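Local coordinates for protein hemin degrading factor (PDB 4MF9) that binds heme and probably takes part in intracellular heme trafficking and degradation in Pseudomonas aeruginosa, at residues Ala72-Arg84 with Val152-Trp166. Residues are numbered along the deposited sequence; the frame is centred on the assembly and turned at random.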
loop_
_atom_site.group_PDB
_atom_site.type_symbol
_atom_site.label_atom_id
_atom_site.label_comp_id
_atom_site.label_asym_id
_atom_site.label_seq_id
_atom_site.Cartn_x
_atom_site.Cartn_y
_atom_site.Cartn_z
ATOM N N ALA A 72 -5.997 -15.333 -11.729
ATOM C CA ALA A 72 -6.847 -14.978 -12.871
ATOM C C ALA A 72 -6.638 -13.545 -13.353
ATOM O O ALA A 72 -6.818 -13.252 -14.539
ATOM C CB ALA A 72 -8.319 -15.219 -12.543
ATOM N N LEU A 73 -6.236 -12.660 -12.481
ATOM C CA LEU A 73 -6.025 -11.310 -12.897
ATOM C C LEU A 73 -4.948 -11.234 -13.933
ATOM O O LEU A 73 -4.861 -10.300 -14.624
ATOM C CB LEU A 73 -5.700 -10.406 -11.728
ATOM C CG LEU A 73 -6.780 -10.213 -10.703
ATOM C CD1 LEU A 73 -6.374 -9.374 -9.496
ATOM C CD2 LEU A 73 -8.050 -9.708 -11.271
ATOM N N GLY A 74 -4.107 -12.245 -13.961
ATOM C CA GLY A 74 -3.070 -12.323 -14.976
ATOM C C GLY A 74 -3.633 -12.449 -16.382
ATOM O O GLY A 74 -2.945 -12.176 -17.364
ATOM N N GLU A 75 -4.875 -12.864 -16.482
ATOM C CA GLU A 75 -5.565 -13.029 -17.739
ATOM C C GLU A 75 -5.785 -11.669 -18.416
ATOM O O GLU A 75 -5.995 -11.582 -19.556
ATOM C CB GLU A 75 -6.864 -13.808 -17.512
ATOM C CG GLU A 75 -6.677 -15.299 -17.193
ATOM C CD GLU A 75 -7.863 -16.003 -16.503
ATOM O OE1 GLU A 75 -8.949 -15.451 -16.393
ATOM O OE2 GLU A 75 -7.691 -17.145 -16.041
ATOM N N LEU A 76 -5.738 -10.619 -17.623
ATOM C CA LEU A 76 -6.096 -9.282 -18.077
ATOM C C LEU A 76 -4.970 -8.528 -18.777
ATOM O O LEU A 76 -5.187 -7.424 -19.271
ATOM C CB LEU A 76 -6.607 -8.452 -16.899
ATOM C CG LEU A 76 -7.817 -9.061 -16.195
ATOM C CD1 LEU A 76 -8.110 -8.336 -14.896
ATOM C CD2 LEU A 76 -9.036 -9.034 -17.105
ATOM N N GLY A 77 -3.775 -9.109 -18.824
ATOM C CA GLY A 77 -2.637 -8.415 -19.408
ATOM C C GLY A 77 -2.185 -7.256 -18.543
ATOM O O GLY A 77 -2.434 -7.250 -17.340
ATOM N N PRO A 78 -1.505 -6.275 -19.144
ATOM C CA PRO A 78 -1.027 -5.120 -18.380
ATOM C C PRO A 78 -2.169 -4.365 -17.719
ATOM O O PRO A 78 -3.117 -3.947 -18.394
ATOM C CB PRO A 78 -0.363 -4.240 -19.450
ATOM C CG PRO A 78 0.057 -5.204 -20.505
ATOM C CD PRO A 78 -1.027 -6.250 -20.539
ATOM N N ILE A 79 -2.068 -4.194 -16.406
ATOM C CA ILE A 79 -3.043 -3.432 -15.648
ATOM C C ILE A 79 -2.355 -2.323 -14.874
ATOM O O ILE A 79 -1.135 -2.119 -14.987
ATOM C CB ILE A 79 -3.795 -4.333 -14.646
ATOM C CG1 ILE A 79 -2.838 -5.328 -13.983
ATOM C CG2 ILE A 79 -4.931 -5.082 -15.347
ATOM C CD1 ILE A 79 -2.151 -4.802 -12.702
ATOM N N MET A 80 -3.108 -1.628 -14.072
ATOM C CA MET A 80 -2.552 -0.756 -13.091
ATOM C C MET A 80 -3.027 -1.158 -11.682
ATOM O O MET A 80 -4.201 -1.257 -11.435
ATOM C CB MET A 80 -2.939 0.675 -13.389
ATOM C CG MET A 80 -2.354 1.699 -12.495
ATOM S SD MET A 80 -3.187 2.030 -11.006
ATOM C CE MET A 80 -4.550 3.076 -11.458
ATOM N N ALA A 81 -2.075 -1.378 -10.806
ATOM C CA ALA A 81 -2.361 -1.772 -9.433
ATOM C C ALA A 81 -2.308 -0.529 -8.569
ATOM O O ALA A 81 -1.387 0.292 -8.708
ATOM C CB ALA A 81 -1.345 -2.816 -8.947
ATOM N N LEU A 82 -3.286 -0.379 -7.683
ATOM C CA LEU A 82 -3.357 0.800 -6.820
ATOM C C LEU A 82 -3.440 0.377 -5.370
ATOM O O LEU A 82 -4.405 -0.266 -4.954
ATOM C CB LEU A 82 -4.569 1.674 -7.165
ATOM C CG LEU A 82 -4.628 3.157 -6.748
ATOM C CD1 LEU A 82 -5.772 3.846 -7.516
ATOM C CD2 LEU A 82 -4.826 3.367 -5.257
ATOM N N THR A 83 -2.427 0.750 -4.592
ATOM C CA THR A 83 -2.420 0.463 -3.163
ATOM C C THR A 83 -2.063 1.739 -2.430
ATOM O O THR A 83 -1.144 2.432 -2.836
ATOM C CB THR A 83 -1.368 -0.588 -2.844
ATOM O OG1 THR A 83 -1.683 -1.782 -3.566
ATOM C CG2 THR A 83 -1.321 -0.867 -1.358
ATOM N N ARG A 84 -2.790 2.059 -1.366
ATOM C CA ARG A 84 -2.539 3.298 -0.647
ATOM C C ARG A 84 -2.788 3.146 0.837
ATOM O O ARG A 84 -3.349 2.155 1.304
ATOM C CB ARG A 84 -3.444 4.426 -1.183
ATOM C CG ARG A 84 -4.919 4.218 -0.828
ATOM C CD ARG A 84 -5.771 5.427 -1.135
ATOM N NE ARG A 84 -5.368 6.591 -0.352
ATOM C CZ ARG A 84 -5.704 7.841 -0.656
ATOM N NH1 ARG A 84 -6.455 8.093 -1.728
ATOM N NH2 ARG A 84 -5.289 8.840 0.108
ATOM N N VAL A 152 -8.543 -2.119 0.363
ATOM C CA VAL A 152 -7.309 -2.865 0.567
ATOM C C VAL A 152 -6.367 -2.648 -0.614
ATOM O O VAL A 152 -5.194 -2.288 -0.441
ATOM C CB VAL A 152 -7.589 -4.373 0.753
ATOM C CG1 VAL A 152 -6.321 -5.150 0.601
ATOM C CG2 VAL A 152 -8.177 -4.626 2.107
ATOM N N HIS A 153 -6.911 -2.817 -1.813
ATOM C CA HIS A 153 -6.121 -2.964 -3.026
ATOM C C HIS A 153 -7.076 -2.880 -4.212
ATOM O O HIS A 153 -8.190 -3.428 -4.154
ATOM C CB HIS A 153 -5.487 -4.357 -3.006
ATOM C CG HIS A 153 -4.572 -4.641 -4.164
ATOM N ND1 HIS A 153 -3.519 -3.821 -4.506
ATOM C CD2 HIS A 153 -4.542 -5.684 -5.030
ATOM C CE1 HIS A 153 -2.886 -4.338 -5.551
ATOM N NE2 HIS A 153 -3.487 -5.466 -5.885
ATOM N N LYS A 154 -6.648 -2.236 -5.292
ATOM C CA LYS A 154 -7.490 -2.167 -6.498
ATOM C C LYS A 154 -6.639 -2.455 -7.712
ATOM O O LYS A 154 -5.460 -2.087 -7.743
ATOM C CB LYS A 154 -8.113 -0.774 -6.666
ATOM C CG LYS A 154 -9.075 -0.385 -5.578
ATOM C CD LYS A 154 -9.321 1.119 -5.577
ATOM C CE LYS A 154 -10.425 1.470 -4.589
ATOM N NZ LYS A 154 -10.568 2.934 -4.423
ATOM N N VAL A 155 -7.225 -3.101 -8.718
ATOM C CA VAL A 155 -6.538 -3.248 -9.992
ATOM C C VAL A 155 -7.400 -2.748 -11.138
ATOM O O VAL A 155 -8.564 -3.137 -11.289
ATOM C CB VAL A 155 -5.886 -4.665 -10.212
ATOM C CG1 VAL A 155 -5.886 -5.502 -8.926
ATOM C CG2 VAL A 155 -6.477 -5.404 -11.350
ATOM N N PHE A 156 -6.826 -1.829 -11.905
ATOM C CA PHE A 156 -7.558 -1.138 -12.949
ATOM C C PHE A 156 -7.136 -1.636 -14.315
ATOM O O PHE A 156 -5.945 -1.768 -14.594
ATOM C CB PHE A 156 -7.315 0.370 -12.841
ATOM C CG PHE A 156 -8.141 1.039 -11.780
ATOM C CD1 PHE A 156 -7.730 1.025 -10.451
ATOM C CD2 PHE A 156 -9.335 1.675 -12.108
ATOM C CE1 PHE A 156 -8.498 1.635 -9.466
ATOM C CE2 PHE A 156 -10.097 2.291 -11.130
ATOM C CZ PHE A 156 -9.677 2.272 -9.806
ATOM N N LEU A 157 -8.111 -1.930 -15.170
ATOM C CA LEU A 157 -7.791 -2.197 -16.564
ATOM C C LEU A 157 -7.326 -0.895 -17.232
ATOM O O LEU A 157 -7.848 0.182 -16.951
ATOM C CB LEU A 157 -8.976 -2.821 -17.301
ATOM C CG LEU A 157 -9.091 -4.344 -17.267
ATOM C CD1 LEU A 157 -9.544 -4.865 -15.899
ATOM C CD2 LEU A 157 -10.031 -4.805 -18.372
ATOM N N ALA A 158 -6.364 -0.974 -18.101
ATOM C CA ALA A 158 -5.913 0.200 -18.779
ATOM C C ALA A 158 -5.889 0.018 -20.289
ATOM O O ALA A 158 -6.470 -0.884 -20.788
ATOM C CB ALA A 158 -4.594 0.649 -18.239
ATOM N N GLU A 159 -5.189 0.887 -20.933
ATOM C CA GLU A 159 -5.195 1.052 -22.364
ATOM C C GLU A 159 -4.866 -0.274 -23.017
ATOM O O GLU A 159 -5.426 -0.613 -24.027
ATOM C CB GLU A 159 -4.049 2.009 -22.621
ATOM C CG GLU A 159 -4.224 3.401 -22.074
ATOM C CD GLU A 159 -3.740 3.663 -20.651
ATOM O OE1 GLU A 159 -4.112 4.720 -20.144
ATOM O OE2 GLU A 159 -3.025 2.866 -20.016
ATOM N N ALA A 160 -3.996 -1.040 -22.374
ATOM C CA ALA A 160 -3.304 -2.214 -22.904
ATOM C C ALA A 160 -3.780 -3.538 -22.304
ATOM O O ALA A 160 -3.153 -4.582 -22.516
ATOM C CB ALA A 160 -1.802 -2.064 -22.717
ATOM N N SER A 161 -4.872 -3.499 -21.543
ATOM C CA SER A 161 -5.427 -4.719 -20.953
ATOM C C SER A 161 -6.163 -5.555 -21.994
ATOM O O SER A 161 -6.678 -5.016 -22.970
ATOM C CB SER A 161 -6.386 -4.379 -19.812
ATOM O OG SER A 161 -5.762 -3.583 -18.822
ATOM N N ASP A 162 -6.277 -6.848 -21.744
ATOM C CA ASP A 162 -7.033 -7.716 -22.638
ATOM C C ASP A 162 -8.507 -7.660 -22.279
ATOM O O ASP A 162 -9.029 -8.436 -21.546
ATOM C CB ASP A 162 -6.540 -9.154 -22.617
ATOM C CG ASP A 162 -7.366 -10.062 -23.503
ATOM O OD1 ASP A 162 -8.122 -9.550 -24.300
ATOM O OD2 ASP A 162 -7.280 -11.261 -23.388
ATOM N N VAL A 163 -9.224 -6.737 -22.872
ATOM C CA VAL A 163 -10.585 -6.484 -22.476
ATOM C C VAL A 163 -11.456 -7.716 -22.593
ATOM O O VAL A 163 -12.378 -7.856 -21.890
ATOM C CB VAL A 163 -11.167 -5.265 -23.212
ATOM C CG1 VAL A 163 -12.472 -4.827 -22.609
ATOM C CG2 VAL A 163 -10.169 -4.122 -23.190
ATOM N N ARG A 164 -11.137 -8.600 -23.487
ATOM C CA ARG A 164 -11.949 -9.766 -23.647
ATOM C C ARG A 164 -11.826 -10.815 -22.520
ATOM O O ARG A 164 -12.563 -11.739 -22.480
ATOM C CB ARG A 164 -11.802 -10.359 -25.037
ATOM C CG ARG A 164 -10.429 -10.800 -25.342
ATOM C CD ARG A 164 -9.745 -9.817 -26.292
ATOM N NE ARG A 164 -10.310 -9.898 -27.615
ATOM C CZ ARG A 164 -9.801 -10.586 -28.621
ATOM N NH1 ARG A 164 -8.658 -11.260 -28.494
ATOM N NH2 ARG A 164 -10.452 -10.599 -29.770
ATOM N N ALA A 165 -10.886 -10.633 -21.620
ATOM C CA ALA A 165 -10.744 -11.536 -20.489
ATOM C C ALA A 165 -11.730 -11.135 -19.402
ATOM O O ALA A 165 -12.093 -11.946 -18.553
ATOM C CB ALA A 165 -9.307 -11.502 -19.965
ATOM N N TRP A 166 -12.174 -9.879 -19.453
ATOM C CA TRP A 166 -13.020 -9.295 -18.405
ATOM C C TRP A 166 -14.303 -10.077 -18.077
ATOM O O TRP A 166 -14.465 -10.574 -16.967
ATOM C CB TRP A 166 -13.361 -7.842 -18.751
ATOM C CG TRP A 166 -14.260 -7.181 -17.747
ATOM C CD1 TRP A 166 -15.596 -6.908 -17.890
ATOM C CD2 TRP A 166 -13.893 -6.708 -16.444
ATOM N NE1 TRP A 166 -16.075 -6.291 -16.757
ATOM C CE2 TRP A 166 -15.052 -6.166 -15.852
ATOM C CE3 TRP A 166 -12.694 -6.699 -15.718
ATOM C CZ2 TRP A 166 -15.047 -5.607 -14.568
ATOM C CZ3 TRP A 166 -12.689 -6.140 -14.447
ATOM C CH2 TRP A 166 -13.859 -5.605 -13.886
HETATM O O HOH W 1 -10.823 -14.451 -18.308
HETATM O O HOH W 2 -5.254 0.374 -0.791
#
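Met80 and Phe156 are brought side by side by their torsions: CG of Met80 lies anti to the backbone N (chi1 -176°), bends at chi2 and chi3 fold CE back to 3.9 Å from Phe156 CD1, and Phe156 CG lies anti to its carbonyl carbon (chi1 -80°). They sit on neighbouring antiparallel strands, 78-84 and 151-157, within a large sheet of the HemS/ChuX fold. The evidence for the pairing is reciprocal: Met80 and Phe156 exchange two backbone hydrogen bonds (Phe156 N to Met80 O 2.7 Å, N-H...O 177°), as do Leu82 and Lys154, making both hydrogen-bonded pairs. On the same face as Met80, Leu82 CD1 reaches Phe156 CE1 at 4.0 Å, so both aliphatic groups approach the ring obliquely from the same side. Ala81 and Val155 form the intervening non-hydrogen-bonded pair on the other face, where Leu73 CD1 meets Val155 CG1 at 3.9 Å. Beyond the strands, Asp162 N donates to Leu76 O, approaching from above the carbonyl plane. Ser161 OG joins two backbones, accepting from Ala158 N at 2.8 Å and donating to Pro78 O at 2.7 Å. At the opposite end, Thr83 OG1 also bonds Gln273, while Tyr96 OH meets His153 NE2. These bonds help fix the imidazole, whose ND1 donates in the ring plane to Thr83 OG1 at 2.9 Å.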